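Local coordinates for protein tumor necrosis factor receptor superfamily member 16 (Rattus norvegicus, PDB 1SG1) that binds nerve growth factor and probably other neurotrophins through an elongated, cysteine-rich extracellular region, as a low-affinity receptor of the TNF receptor superfamily, at residues E129-H132 against V133-C136. Numbering follows the deposited sequence.
Sequences EANH and VDPC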
loop_
_atom_site.group_PDB
_atom_site.type_symbol
_atom_site.label_atom_id
_atom_site.label_comp_id
_atom_site.label_asym_id
_atom_site.label_seq_id
_atom_site.Cartn_x
_atom_site.Cartn_y
_atom_site.Cartn_z
ATOM N N GLU C 129 -5.862 -1.109 -27.300
ATOM C CA GLU C 129 -4.552 -0.528 -27.071
ATOM C C GLU C 129 -3.418 -1.431 -26.659
ATOM O O GLU C 129 -3.592 -2.623 -26.377
ATOM C CB GLU C 129 -4.676 0.583 -26.035
ATOM C CG GLU C 129 -5.709 1.611 -26.393
ATOM C CD GLU C 129 -6.141 2.407 -25.200
ATOM O OE1 GLU C 129 -5.277 3.099 -24.615
ATOM O OE2 GLU C 129 -7.343 2.336 -24.842
ATOM N N ALA C 130 -2.243 -0.818 -26.629
ATOM C CA ALA C 130 -1.021 -1.509 -26.251
ATOM C C ALA C 130 -0.578 -1.066 -24.841
ATOM O O ALA C 130 -0.136 0.065 -24.625
ATOM C CB ALA C 130 0.083 -1.237 -27.291
ATOM N N ASN C 131 -0.732 -1.962 -23.881
ATOM C CA ASN C 131 -0.330 -1.669 -22.530
ATOM C C ASN C 131 -0.337 -2.923 -21.689
ATOM O O ASN C 131 -0.524 -4.016 -22.195
ATOM C CB ASN C 131 -1.229 -0.584 -21.919
ATOM C CG ASN C 131 -2.704 -0.888 -22.051
ATOM O OD1 ASN C 131 -3.201 -1.885 -21.536
ATOM N ND2 ASN C 131 -3.418 -0.011 -22.736
ATOM N N HIS C 132 -0.126 -2.782 -20.398
ATOM C CA HIS C 132 -0.127 -3.965 -19.566
ATOM C C HIS C 132 -1.120 -3.883 -18.422
ATOM O O HIS C 132 -0.852 -4.341 -17.334
ATOM C CB HIS C 132 1.292 -4.260 -19.058
ATOM C CG HIS C 132 1.907 -3.140 -18.282
ATOM N ND1 HIS C 132 1.699 -2.967 -16.931
ATOM C CD2 HIS C 132 2.699 -2.117 -18.676
ATOM C CE1 HIS C 132 2.334 -1.883 -16.524
ATOM N NE2 HIS C 132 2.948 -1.349 -17.563
ATOM N N VAL C 133 -2.279 -3.307 -18.696
ATOM C CA VAL C 133 -3.324 -3.171 -17.687
ATOM C C VAL C 133 -4.688 -3.517 -18.246
ATOM O O VAL C 133 -5.590 -3.885 -17.498
ATOM C CB VAL C 133 -3.398 -1.732 -17.120
ATOM C CG1 VAL C 133 -2.114 -1.389 -16.410
ATOM C CG2 VAL C 133 -3.650 -0.749 -18.225
ATOM N N ASP C 134 -4.831 -3.401 -19.567
ATOM C CA ASP C 134 -6.111 -3.662 -20.233
ATOM C C ASP C 134 -6.361 -5.074 -20.699
ATOM O O ASP C 134 -5.594 -5.620 -21.485
ATOM C CB ASP C 134 -6.289 -2.737 -21.443
ATOM C CG ASP C 134 -6.663 -1.328 -21.049
ATOM O OD1 ASP C 134 -7.409 -1.176 -20.057
ATOM O OD2 ASP C 134 -6.240 -0.377 -21.734
ATOM N N PRO C 135 -7.455 -5.684 -20.225
ATOM C CA PRO C 135 -7.839 -7.045 -20.600
ATOM C C PRO C 135 -8.660 -6.956 -21.888
ATOM O O PRO C 135 -9.109 -5.884 -22.261
ATOM C CB PRO C 135 -8.660 -7.503 -19.405
ATOM C CG PRO C 135 -9.367 -6.255 -19.011
ATOM C CD PRO C 135 -8.325 -5.162 -19.159
ATOM N N CYS C 136 -8.831 -8.076 -22.586
ATOM C CA CYS C 136 -9.610 -8.086 -23.821
ATOM C C CYS C 136 -11.045 -7.793 -23.425
ATOM O O CYS C 136 -11.534 -8.284 -22.415
ATOM C CB CYS C 136 -9.481 -9.434 -24.519
ATOM S SG CYS C 136 -7.807 -9.789 -25.189
HETATM O O HOH W 1 -8.379 1.721 -22.059
#
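The carboxamide of N131 overlaps the side chain of D134 and reaches forward across the turn, to the N-H groups of V133 and D134, in the loop that joins strand 125-126 to strand 137-138. N131 OD1 takes the backbone N-H of D134, N to OD1 3.0 Å, with the donor somewhat tilted from the carbonyl plane, and accepts a weak bond from the backbone N of V133. The weak V133 bond is that of an Asx turn, and the D134 bond reaches one residue further. The chi1 of 52° sets CG between the backbone N and the carbonyl carbon, turning the amide over the residues that follow. On its nitrogen side, N131 ND2 donates to D134 OD2 at 3.0 Å, reaching the anti side of the carboxylate from 34° out of its plane. Amide and carboxylate planes stand 68° apart. V133 CG2 packs against N131 OD1 at 3.5 Å, the two side chains crossing at about a right angle.

E129, poorly ordered, brings OE2 within 4.3 Å of D134 OD2, and a water donates to both oxygens. With an alanine here in place of N131, the N-H groups of V133 and D134 would probably lose their shared acceptor, and the D134 carboxylate the ND2 donor that helps fix its rotation. The loop belongs to the fourth and last cysteine-rich module, where C136 is tied to C121 by a disulfide. D134 OD1 forms a salt bridge with a basic side chain on the chain of another protein, probably the bound neurotrophin; basic side chains of that chain also pack on V133 and P135, placing the loop in the ligand interface. N131 and the water thus hold one carboxylate oxygen while the other faces the partner, and the repulsion between the like charges of E129 and D134 is probably eased by the bridging water and the N131 N-H.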